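Local structure of aminopentol aminotransferase (Sphingopyxis macrogoltabida, 6HBV) at residues L227-V232 with I249-S254; L253-K258 with S267-S272. The protein catalyses the pyridoxal-phosphate-dependent deamination of aminopentol (hydrolysed fumonisin B1) to its 2-keto form, with pyruvate as the preferred amino acceptor. One frame throughout, in Å; residues are numbered along the deposited sequence. Where two conformers were deposited one is given.

Contact 1 (L227-V232 with I249-S254). With PLP (pyridoxal-5'-phosphate), chain C; PMP (4'-deoxy-4'-aminopyridoxal-5'-phosphate), chain D.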
ATOM      1  N   LEU A 227      -5.927 -10.038 -21.173  1.00 14.54           N
ATOM      2  CA  LEU A 227      -5.535 -11.149 -20.298  1.00 16.08           C
ATOM      3  C   LEU A 227      -4.588 -10.648 -19.195  1.00 16.01           C
ATOM      4  O   LEU A 227      -3.510 -10.117 -19.491  1.00 15.42           O
ATOM      5  CB  LEU A 227      -4.834 -12.239 -21.092  1.00 16.27           C
ATOM      6  CG  LEU A 227      -4.478 -13.497 -20.293  1.00 15.96           C
ATOM      7  CD1 LEU A 227      -5.674 -14.078 -19.552  1.00 16.74           C
ATOM      8  CD2 LEU A 227      -3.873 -14.546 -21.200  1.00 17.07           C
ATOM      9  N   VAL A 228      -5.016 -10.832 -17.948  1.00 15.06           N
ATOM     10  CA  VAL A 228      -4.266 -10.407 -16.765  1.00 14.48           C
ATOM     11  C   VAL A 228      -3.878 -11.639 -15.952  1.00 14.28           C
ATOM     12  O   VAL A 228      -4.765 -12.329 -15.424  1.00 14.85           O
ATOM     13  CB  VAL A 228      -5.078  -9.423 -15.921  1.00 14.43           C
ATOM     14  CG1 VAL A 228      -4.239  -8.843 -14.795  1.00 14.33           C
ATOM     15  CG2 VAL A 228      -5.716  -8.314 -16.772  1.00 15.27           C
ATOM     16  N   VAL A 229      -2.565 -11.904 -15.850  1.00 14.48           N
ATOM     17  CA  VAL A 229      -2.087 -12.935 -14.960  1.00 14.02           C
ATOM     18  C   VAL A 229      -1.718 -12.276 -13.630  1.00 14.33           C
ATOM     19  O   VAL A 229      -0.893 -11.355 -13.574  1.00 16.00           O
ATOM     20  CB  VAL A 229      -0.923 -13.740 -15.547  1.00 15.05           C
ATOM     21  CG1 VAL A 229      -0.222 -14.582 -14.496  1.00 16.58           C
ATOM     22  CG2 VAL A 229      -1.391 -14.632 -16.681  1.00 16.56           C
ATOM     23  N   ASP A 230      -2.338 -12.754 -12.558  1.00 13.21           N
ATOM     24  CA  ASP A 230      -2.051 -12.251 -11.219  1.00 14.27           C
ATOM     25  C   ASP A 230      -0.957 -13.136 -10.622  1.00 14.06           C
ATOM     26  O   ASP A 230      -1.250 -14.197 -10.084  1.00 15.93           O
ATOM     27  CB  ASP A 230      -3.294 -12.221 -10.360  1.00 14.62           C
ATOM     28  CG  ASP A 230      -3.037 -11.731  -8.953  1.00 14.75           C
ATOM     29  OD1 ASP A 230      -1.844 -11.467  -8.635  1.00 14.53           O
ATOM     30  OD2 ASP A 230      -4.023 -11.629  -8.214  1.00 15.03           O
ATOM     31  N   ASP A 231       0.285 -12.666 -10.743  1.00 13.88           N
ATOM     32  CA  ASP A 231       1.476 -13.362 -10.317  1.00 13.64           C
ATOM     33  C   ASP A 231       1.964 -12.840  -8.954  1.00 14.75           C
ATOM     34  O   ASP A 231       3.142 -13.036  -8.620  1.00 14.61           O
ATOM     35  CB  ASP A 231       2.584 -13.268 -11.368  1.00 14.55           C
ATOM     36  CG  ASP A 231       3.021 -14.619 -11.907  1.00 15.14           C
ATOM     37  OD1 ASP A 231       3.008 -15.622 -11.127  1.00 15.07           O
ATOM     38  OD2 ASP A 231       3.382 -14.667 -13.115  1.00 15.67           O
ATOM     39  N   VAL A 232       1.087 -12.201  -8.171  1.00 13.72           N
ATOM     40  CA  VAL A 232       1.513 -11.635  -6.900  1.00 13.72           C
ATOM     41  C   VAL A 232       2.026 -12.730  -5.965  1.00 14.37           C
ATOM     42  O   VAL A 232       3.025 -12.522  -5.230  1.00 13.96           O
ATOM     43  CB  VAL A 232       0.410 -10.768  -6.260  1.00 14.60           C
ATOM     44  CG1 VAL A 232       0.747 -10.401  -4.840  1.00 14.38           C
ATOM     45  CG2 VAL A 232       0.153  -9.502  -7.047  1.00 15.87           C
ATOM     46  N   ILE A 249       1.991 -19.237 -22.972  1.00 25.04           N
ATOM     47  CA  ILE A 249       0.867 -18.270 -22.980  1.00 25.13           C
ATOM     48  C   ILE A 249       1.330 -16.974 -22.305  1.00 25.32           C
ATOM     49  O   ILE A 249       1.650 -17.018 -21.109  1.00 22.93           O
ATOM     50  CB  ILE A 249      -0.394 -18.848 -22.296  1.00 25.98           C
ATOM     51  CG1 ILE A 249      -0.872 -20.129 -22.986  1.00 28.68           C
ATOM     52  CG2 ILE A 249      -1.508 -17.815 -22.251  1.00 27.76           C
ATOM     53  CD1 ILE A 249      -1.376 -19.910 -24.400  1.00 31.58           C
ATOM     54  N   GLU A 250       1.347 -15.866 -23.078  1.00 21.93           N
ATOM     55  CA  GLU A 250       1.769 -14.557 -22.613  1.00 23.46           C
ATOM     56  C   GLU A 250       0.547 -13.672 -22.369  1.00 20.83           C
ATOM     57  O   GLU A 250      -0.308 -13.477 -23.245  1.00 23.31           O
ATOM     58  CB  GLU A 250       2.698 -13.890 -23.635  1.00 25.82           C
ATOM     59  CG  GLU A 250       4.069 -14.542 -23.759  1.00 29.54           C
ATOM     60  CD  GLU A 250       5.093 -13.777 -24.594  1.00 38.28           C
ATOM     61  OE1 GLU A 250       6.084 -14.398 -25.019  1.00 46.83           O
ATOM     62  OE2 GLU A 250       4.919 -12.561 -24.829  1.00 46.71           O
ATOM     63  N   PRO A 251       0.397 -13.084 -21.166  1.00 17.73           N
ATOM     64  CA  PRO A 251      -0.731 -12.197 -20.911  1.00 16.51           C
ATOM     65  C   PRO A 251      -0.476 -10.805 -21.506  1.00 15.58           C
ATOM     66  O   PRO A 251       0.648 -10.539 -22.013  1.00 17.19           O
ATOM     67  CB  PRO A 251      -0.737 -12.105 -19.376  1.00 17.41           C
ATOM     68  CG  PRO A 251       0.719 -12.237 -19.016  1.00 17.59           C
ATOM     69  CD  PRO A 251       1.282 -13.230 -20.008  1.00 18.25           C
ATOM     70  N   ASP A 252      -1.484  -9.936 -21.442  1.00 14.07           N
ATOM     71  CA  ASP A 252      -1.302  -8.521 -21.763  1.00 16.21           C
ATOM     72  C   ASP A 252      -0.776  -7.742 -20.558  1.00 17.69           C
ATOM     73  O   ASP A 252       0.080  -6.847 -20.756  1.00 18.94           O
ATOM     74  CB  ASP A 252      -2.588  -7.895 -22.253  1.00 16.80           C
ATOM     75  CG  ASP A 252      -3.112  -8.693 -23.444  1.00 20.13           C
ATOM     76  OD1 ASP A 252      -2.358  -8.780 -24.437  1.00 22.72           O
ATOM     77  OD2 ASP A 252      -4.237  -9.220 -23.373  1.00 18.04           O
ATOM     78  N   LEU A 253      -1.286  -8.083 -19.361  1.00 15.58           N
ATOM     79  CA  LEU A 253      -0.883  -7.463 -18.092  1.00 16.18           C
ATOM     80  C   LEU A 253      -0.505  -8.584 -17.131  1.00 15.83           C
ATOM     81  O   LEU A 253      -1.124  -9.660 -17.127  1.00 14.11           O
ATOM     82  CB  LEU A 253      -2.014  -6.649 -17.448  1.00 16.38           C
ATOM     83  CG  LEU A 253      -2.646  -5.527 -18.263  1.00 17.27           C
ATOM     84  CD1 LEU A 253      -3.767  -4.880 -17.486  1.00 17.17           C
ATOM     85  CD2 LEU A 253      -1.641  -4.460 -18.677  1.00 17.53           C
ATOM     86  N   SER A 254       0.508  -8.342 -16.311  1.00 14.90           N
ATOM     87  CA  SER A 254       0.790  -9.232 -15.192  1.00 15.20           C
ATOM     88  C   SER A 254       1.006  -8.376 -13.933  1.00 15.60           C
ATOM     89  O   SER A 254       1.587  -7.271 -13.964  1.00 15.41           O
ATOM     90  CB  SER A 254       1.924 -10.168 -15.459  1.00 15.43           C
ATOM     91  OG  SER A 254       3.085  -9.450 -15.806  1.00 15.88           O
TER
HETATM   92  N1  PLP C 501      -3.358 -11.404  -5.663  0.50 16.01           N
HETATM   93  C2  PLP C 501      -2.774 -12.556  -5.310  0.50 15.93           C
HETATM   94  C2A PLP C 501      -2.888 -13.754  -6.221  0.50 15.54           C
HETATM   95  C3  PLP C 501      -2.025 -12.660  -4.047  0.50 16.00           C
HETATM   96  O3  PLP C 501      -1.419 -13.799  -3.648  0.50 17.90           O
HETATM   97  C4  PLP C 501      -1.931 -11.474  -3.182  0.50 15.84           C
HETATM   98  C4A PLP C 501      -1.177 -11.554  -1.900  0.50 16.23           C
HETATM   99  C5  PLP C 501      -2.616 -10.264  -3.682  0.50 15.30           C
HETATM  100  C6  PLP C 501      -3.298 -10.290  -4.902  0.50 16.17           C
HETATM  101  C5A PLP C 501      -2.625  -8.960  -2.924  0.50 15.92           C
HETATM  102  O4P PLP C 501      -1.311  -8.495  -2.577  0.50 14.25           O
HETATM  103  P   PLP C 501      -1.334  -7.564  -1.256  0.50 14.19           P
HETATM  104  O1P PLP C 501      -1.606  -8.460  -0.112  0.50 12.65           O
HETATM  105  O2P PLP C 501      -2.433  -6.523  -1.497  0.50 13.05           O
HETATM  106  O3P PLP C 501       0.039  -6.961  -1.106  0.50 13.06           O
HETATM  107  N1  PMP D 502      -3.067 -11.435  -5.645  0.50 14.04           N
HETATM  108  C2  PMP D 502      -2.680 -12.597  -5.091  0.50 13.80           C
HETATM  109  C2A PMP D 502      -2.550 -13.828  -5.961  0.50 13.83           C
HETATM  110  C3  PMP D 502      -2.385 -12.678  -3.657  0.50 13.62           C
HETATM  111  O3  PMP D 502      -1.995 -13.822  -3.071  0.50 13.96           O
HETATM  112  C4  PMP D 502      -2.524 -11.453  -2.846  0.50 14.04           C
HETATM  113  C4A PMP D 502      -2.238 -11.460  -1.367  0.50 14.14           C
HETATM  114  N4A PMP D 502      -2.470 -12.753  -0.752  0.50 14.54           N
HETATM  115  C5  PMP D 502      -2.955 -10.230  -3.552  0.50 13.91           C
HETATM  116  C6  PMP D 502      -3.208 -10.282  -4.931  0.50 14.37           C
HETATM  117  C5A PMP D 502      -3.125  -8.924  -2.788  0.50 13.85           C
HETATM  118  O4P PMP D 502      -1.843  -8.438  -2.351  0.50 14.60           O
HETATM  119  P   PMP D 502      -1.750  -7.523  -1.039  0.50 14.18           P
HETATM  120  O1P PMP D 502      -0.258  -7.299  -0.939  0.50 13.44           O
HETATM  121  O2P PMP D 502      -2.613  -6.274  -1.241  0.50 12.80           O
HETATM  122  O3P PMP D 502      -2.255  -8.341   0.073  0.50 13.95           O

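Contact 2 (L253-K258 with S267-S272). With PLP (pyridoxal-5'-phosphate), chain C; PMP (4'-deoxy-4'-aminopyridoxal-5'-phosphate), chain D.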
ATOM      1  N   LEU A 253      -1.286  -8.083 -19.361  1.00 15.58           N
ATOM      2  CA  LEU A 253      -0.883  -7.463 -18.092  1.00 16.18           C
ATOM      3  C   LEU A 253      -0.505  -8.584 -17.131  1.00 15.83           C
ATOM      4  O   LEU A 253      -1.124  -9.660 -17.127  1.00 14.11           O
ATOM      5  CB  LEU A 253      -2.014  -6.649 -17.448  1.00 16.38           C
ATOM      6  CG  LEU A 253      -2.646  -5.527 -18.263  1.00 17.27           C
ATOM      7  CD1 LEU A 253      -3.767  -4.880 -17.486  1.00 17.17           C
ATOM      8  CD2 LEU A 253      -1.641  -4.460 -18.677  1.00 17.53           C
ATOM      9  N   SER A 254       0.508  -8.342 -16.311  1.00 14.90           N
ATOM     10  CA  SER A 254       0.790  -9.232 -15.192  1.00 15.20           C
ATOM     11  C   SER A 254       1.006  -8.376 -13.933  1.00 15.60           C
ATOM     12  O   SER A 254       1.587  -7.271 -13.964  1.00 15.41           O
ATOM     13  CB  SER A 254       1.924 -10.168 -15.459  1.00 15.43           C
ATOM     14  OG  SER A 254       3.085  -9.450 -15.806  1.00 15.88           O
ATOM     15  N   CYS A 255       0.520  -8.913 -12.816  1.00 15.88           N
ATOM     16  CA  CYS A 255       0.605  -8.228 -11.505  1.00 14.76           C
ATOM     17  C   CYS A 255       1.599  -8.988 -10.643  1.00 14.69           C
ATOM     18  O   CYS A 255       1.581 -10.235 -10.592  1.00 13.88           O
ATOM     19  CB  CYS A 255      -0.742  -8.196 -10.796  1.00 14.15           C
ATOM     20  SG  CYS A 255      -2.099  -7.455 -11.740  1.00 16.47           S
ATOM     21  N   TRP A 256       2.464  -8.229  -9.960  1.00 14.46           N
ATOM     22  CA  TRP A 256       3.576  -8.733  -9.212  1.00 13.95           C
ATOM     23  C   TRP A 256       3.623  -8.041  -7.849  1.00 14.26           C
ATOM     24  O   TRP A 256       3.186  -6.914  -7.692  1.00 13.03           O
ATOM     25  CB  TRP A 256       4.891  -8.468  -9.936  1.00 14.32           C
ATOM     26  CG  TRP A 256       4.976  -9.088 -11.289  1.00 14.61           C
ATOM     27  CD1 TRP A 256       4.405  -8.632 -12.434  1.00 15.14           C
ATOM     28  CD2 TRP A 256       5.677 -10.286 -11.625  1.00 14.33           C
ATOM     29  NE1 TRP A 256       4.710  -9.476 -13.464  1.00 15.50           N
ATOM     30  CE2 TRP A 256       5.488 -10.495 -13.007  1.00 14.38           C
ATOM     31  CE3 TRP A 256       6.451 -11.201 -10.899  1.00 14.63           C
ATOM     32  CZ2 TRP A 256       6.044 -11.584 -13.669  1.00 15.08           C
ATOM     33  CZ3 TRP A 256       6.999 -12.274 -11.560  1.00 16.14           C
ATOM     34  CH2 TRP A 256       6.796 -12.460 -12.923  1.00 14.70           C
ATOM     35  N   GLY A 257       4.175  -8.762  -6.874  1.00 14.33           N
ATOM     36  CA  GLY A 257       4.278  -8.245  -5.513  1.00 14.35           C
ATOM     37  C   GLY A 257       4.972  -9.256  -4.621  1.00 14.39           C
ATOM     38  O   GLY A 257       5.685 -10.158  -5.126  1.00 14.54           O
ATOM     39  N   LYS A 258       4.745  -9.062  -3.322  1.00 14.29           N
ATOM     40  CA  LYS A 258       5.240  -9.884  -2.196  0.50 14.38           C
ATOM     41  C   LYS A 258       6.775  -9.971  -2.151  1.00 13.67           C
ATOM     42  O   LYS A 258       7.358  -9.403  -1.259  1.00 14.56           O
ATOM     43  CB  LYS A 258       4.536 -11.247  -2.184  0.50 14.22           C
ATOM     44  CG  LYS A 258       3.053 -11.163  -1.825  0.50 14.84           C
ATOM     45  CD  LYS A 258       2.321 -12.485  -1.740  0.50 15.10           C
ATOM     46  CE  LYS A 258       1.027 -12.420  -0.952  0.50 16.06           C
ATOM     47  NZ  LYS A 258      -0.198 -12.386  -1.797  0.50 17.38           N
ATOM     48  N   SER A 267       5.077  -3.323  -5.165  1.00 13.17           N
ATOM     49  CA  SER A 267       4.322  -4.178  -6.085  1.00 14.05           C
ATOM     50  C   SER A 267       4.353  -3.510  -7.460  1.00 13.97           C
ATOM     51  O   SER A 267       4.792  -2.350  -7.609  1.00 13.64           O
ATOM     52  CB  SER A 267       2.882  -4.432  -5.602  1.00 14.79           C
ATOM     53  OG  SER A 267       2.857  -5.016  -4.306  1.00 13.43           O
ATOM     54  N   ALA A 268       3.891  -4.227  -8.488  1.00 13.32           N
ATOM     55  CA  ALA A 268       4.079  -3.776  -9.844  1.00 14.44           C
ATOM     56  C   ALA A 268       2.985  -4.292 -10.764  1.00 13.88           C
ATOM     57  O   ALA A 268       2.501  -5.407 -10.608  1.00 12.86           O
ATOM     58  CB  ALA A 268       5.411  -4.237 -10.377  1.00 14.48           C
ATOM     59  N   LEU A 269       2.637  -3.424 -11.719  1.00 14.66           N
ATOM     60  CA  LEU A 269       1.897  -3.838 -12.941  1.00 14.57           C
ATOM     61  C   LEU A 269       2.859  -3.783 -14.138  1.00 15.97           C
ATOM     62  O   LEU A 269       3.446  -2.743 -14.391  1.00 16.13           O
ATOM     63  CB  LEU A 269       0.710  -2.899 -13.142  1.00 15.50           C
ATOM     64  CG  LEU A 269      -0.195  -3.253 -14.325  1.00 15.64           C
ATOM     65  CD1 LEU A 269      -0.797  -4.658 -14.146  1.00 15.20           C
ATOM     66  CD2 LEU A 269      -1.273  -2.194 -14.482  1.00 15.95           C
ATOM     67  N   LEU A 270       3.011  -4.897 -14.867  1.00 15.43           N
ATOM     68  CA  LEU A 270       3.838  -5.035 -16.099  1.00 16.05           C
ATOM     69  C   LEU A 270       2.852  -5.162 -17.251  1.00 18.08           C
ATOM     70  O   LEU A 270       1.885  -5.929 -17.140  1.00 17.36           O
ATOM     71  CB  LEU A 270       4.747  -6.261 -16.008  1.00 17.68           C
ATOM     72  CG  LEU A 270       6.088  -6.127 -15.273  1.00 17.82           C
ATOM     73  CD1 LEU A 270       7.092  -5.386 -16.120  1.00 19.48           C
ATOM     74  CD2 LEU A 270       5.921  -5.406 -13.948  1.00 18.74           C
ATOM     75  N   GLY A 271       3.081  -4.419 -18.330  1.00 16.86           N
ATOM     76  CA  GLY A 271       2.081  -4.342 -19.398  1.00 17.54           C
ATOM     77  C   GLY A 271       2.758  -4.301 -20.750  1.00 17.52           C
ATOM     78  O   GLY A 271       3.868  -3.799 -20.852  1.00 16.41           O
ATOM     79  N   SER A 272       2.073  -4.838 -21.761  1.00 17.63           N
ATOM     80  CA  SER A 272       2.509  -4.761 -23.128  1.00 18.56           C
ATOM     81  C   SER A 272       2.152  -3.382 -23.700  1.00 18.11           C
ATOM     82  O   SER A 272       1.304  -2.661 -23.175  1.00 19.81           O
ATOM     83  CB  SER A 272       1.856  -5.882 -23.918  1.00 18.65           C
ATOM     84  OG  SER A 272       0.490  -5.558 -24.073  1.00 21.48           O
TER
HETATM   85  N1  PLP C 501      -3.358 -11.404  -5.663  0.50 16.01           N
HETATM   86  C2  PLP C 501      -2.774 -12.556  -5.310  0.50 15.93           C
HETATM   87  C2A PLP C 501      -2.888 -13.754  -6.221  0.50 15.54           C
HETATM   88  C3  PLP C 501      -2.025 -12.660  -4.047  0.50 16.00           C
HETATM   89  O3  PLP C 501      -1.419 -13.799  -3.648  0.50 17.90           O
HETATM   90  C4  PLP C 501      -1.931 -11.474  -3.182  0.50 15.84           C
HETATM   91  C4A PLP C 501      -1.177 -11.554  -1.900  0.50 16.23           C
HETATM   92  C5  PLP C 501      -2.616 -10.264  -3.682  0.50 15.30           C
HETATM   93  C6  PLP C 501      -3.298 -10.290  -4.902  0.50 16.17           C
HETATM   94  C5A PLP C 501      -2.625  -8.960  -2.924  0.50 15.92           C
HETATM   95  O4P PLP C 501      -1.311  -8.495  -2.577  0.50 14.25           O
HETATM   96  P   PLP C 501      -1.334  -7.564  -1.256  0.50 14.19           P
HETATM   97  O1P PLP C 501      -1.606  -8.460  -0.112  0.50 12.65           O
HETATM   98  O2P PLP C 501      -2.433  -6.523  -1.497  0.50 13.05           O
HETATM   99  O3P PLP C 501       0.039  -6.961  -1.106  0.50 13.06           O
HETATM  100  N1  PMP D 502      -3.067 -11.435  -5.645  0.50 14.04           N
HETATM  101  C2  PMP D 502      -2.680 -12.597  -5.091  0.50 13.80           C
HETATM  102  C2A PMP D 502      -2.550 -13.828  -5.961  0.50 13.83           C
HETATM  103  C3  PMP D 502      -2.385 -12.678  -3.657  0.50 13.62           C
HETATM  104  O3  PMP D 502      -1.995 -13.822  -3.071  0.50 13.96           O
HETATM  105  C4  PMP D 502      -2.524 -11.453  -2.846  0.50 14.04           C
HETATM  106  C4A PMP D 502      -2.238 -11.460  -1.367  0.50 14.14           C
HETATM  107  N4A PMP D 502      -2.470 -12.753  -0.752  0.50 14.54           N
HETATM  108  C5  PMP D 502      -2.955 -10.230  -3.552  0.50 13.91           C
HETATM  109  C6  PMP D 502      -3.208 -10.282  -4.931  0.50 14.37           C
HETATM  110  C5A PMP D 502      -3.125  -8.924  -2.788  0.50 13.85           C
HETATM  111  O4P PMP D 502      -1.843  -8.438  -2.351  0.50 14.60           O
HETATM  112  P   PMP D 502      -1.750  -7.523  -1.039  0.50 14.18           P
HETATM  113  O1P PMP D 502      -0.258  -7.299  -0.939  0.50 13.44           O
HETATM  114  O2P PMP D 502      -2.613  -6.274  -1.241  0.50 12.80           O
HETATM  115  O3P PMP D 502      -2.255  -8.341   0.073  0.50 13.95           O
HETATM  116  O   HOH W   1       2.385  -7.460  -2.966  1.00 13.95           O

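Contact 1 (L227-V232 with I249-S254)
Asp-252 and Leu-227 join at the start of two parallel strands. From CB, which lies 3.7 Å from Leu-227 O, the aspartate runs to a carboxylate whose OD2 takes the N-H of Leu-227 at 2.9 Å on its anti side; OD2 also pairs with Arg-217 and OD1 with Lys-274, cations that probably offset the charge of this buried acid. CG lies anti to the carbonyl carbon (chi1 -55°), which swings OD2 back to Leu-227 N; separately, Asp-252 N reaches Leu-227 O at 2.8 Å. That oxygen also accepts the straighter N-H of Leu-253, and Val-229 N bonds to Leu-253 O. Branched Val-228 suits the strand, its CG2 resting 4.0 Å from Leu-253 CD1; on the other face Val-229 CG2 meets the compact ring of Pro-251 at CB, 3.8 Å away. Toward the cofactor, Asp-230 OD1 accepts the N-H of Val-232 in an Asx turn, and OD2, which also bonds to His-146, lies 2.6 Å from N1 of PLP, as does the aspartate that in this fold typically helps keep the pyridine nitrogen protonated. An asparagine here would probably leave N1 without its counter-charge and weaken the electron sink of the ring. Val-232 CG1 lies against the cofactor ring. Helix 118-133 packs on Val-228 and Leu-253, helix 210-223 on Leu-227 and Ile-249, and strand 189-194 flanks 226-230 on the side away from 253-256.

Contact 2 (L253-K258 with S267-S272)
Leu-253 lays CD2 3.8 Å from CA of Gly-271, where a CB would press tightly on that methyl, and its CB meets Leu-269 CD1. Ser-254 forms a hydrogen-bonded antiparallel pair with Leu-270, and the bond from Leu-270 N to Ser-254 O, 2.9 Å, is practically straight. Its small hydroxyl, turned between backbone N and carbonyl carbon (chi1 56°), accepts the indole N-H of Trp-256 and also bonds to His-108. Cys-255, on the face of Leu-253, puts SG 3.9 Å from Leu-269 CD1, a modest group for a place facing helix 118-133. Trp-256 pairs with Ala-268 by two backbone bonds; its CD1 lies 3.9 Å from Leu-270 CD2, their side chains crossing at about a right angle, while Phe-102 and Phe-236 meet the ring elsewhere. Gly-257 passes close to Ser-267, whose OG lies 3.7 Å from Gly-257 CA and would clash with any CB on that glycine. Lys-258 follows, its long chain, bent at chi4 (102°), carrying NZ to C4A of PLP in a covalent bond of 1.3 Å, with PLP O3 accepting from NZ at 2.6 Å. A water takes the N-H of Lys-258 and donates to Ser-267 OG, which also bonds to Lys-116 O, and to PLP O3P. The NZ-C4A bond is that of an internal aldimine, while PMP occupying the same site is the aminated cofactor, consistent with the two cofactor forms between which transamination shuttles.

From the N terminus, strand 226-230 comes first; the chain then loops through 16 residues without helix or strand before 249-254 returns alongside it, and contact 1 closes that loop. Strand 253-256 runs straight on into contact 2, where a second, shorter loop of eight residues is closed by the hairpin to 267-271. The loops follow one another, sharing Leu-253 and Ser-254, and neither nests nor crosses. Strand 253-256 thus lies between a parallel and an antiparallel neighbour, its Cys-255 N bonding back to Val-229 O. Together the contacts join three adjacent strands of the seven-stranded sheet of the large domain and deliver residues to both ends of one cofactor pyridine ring.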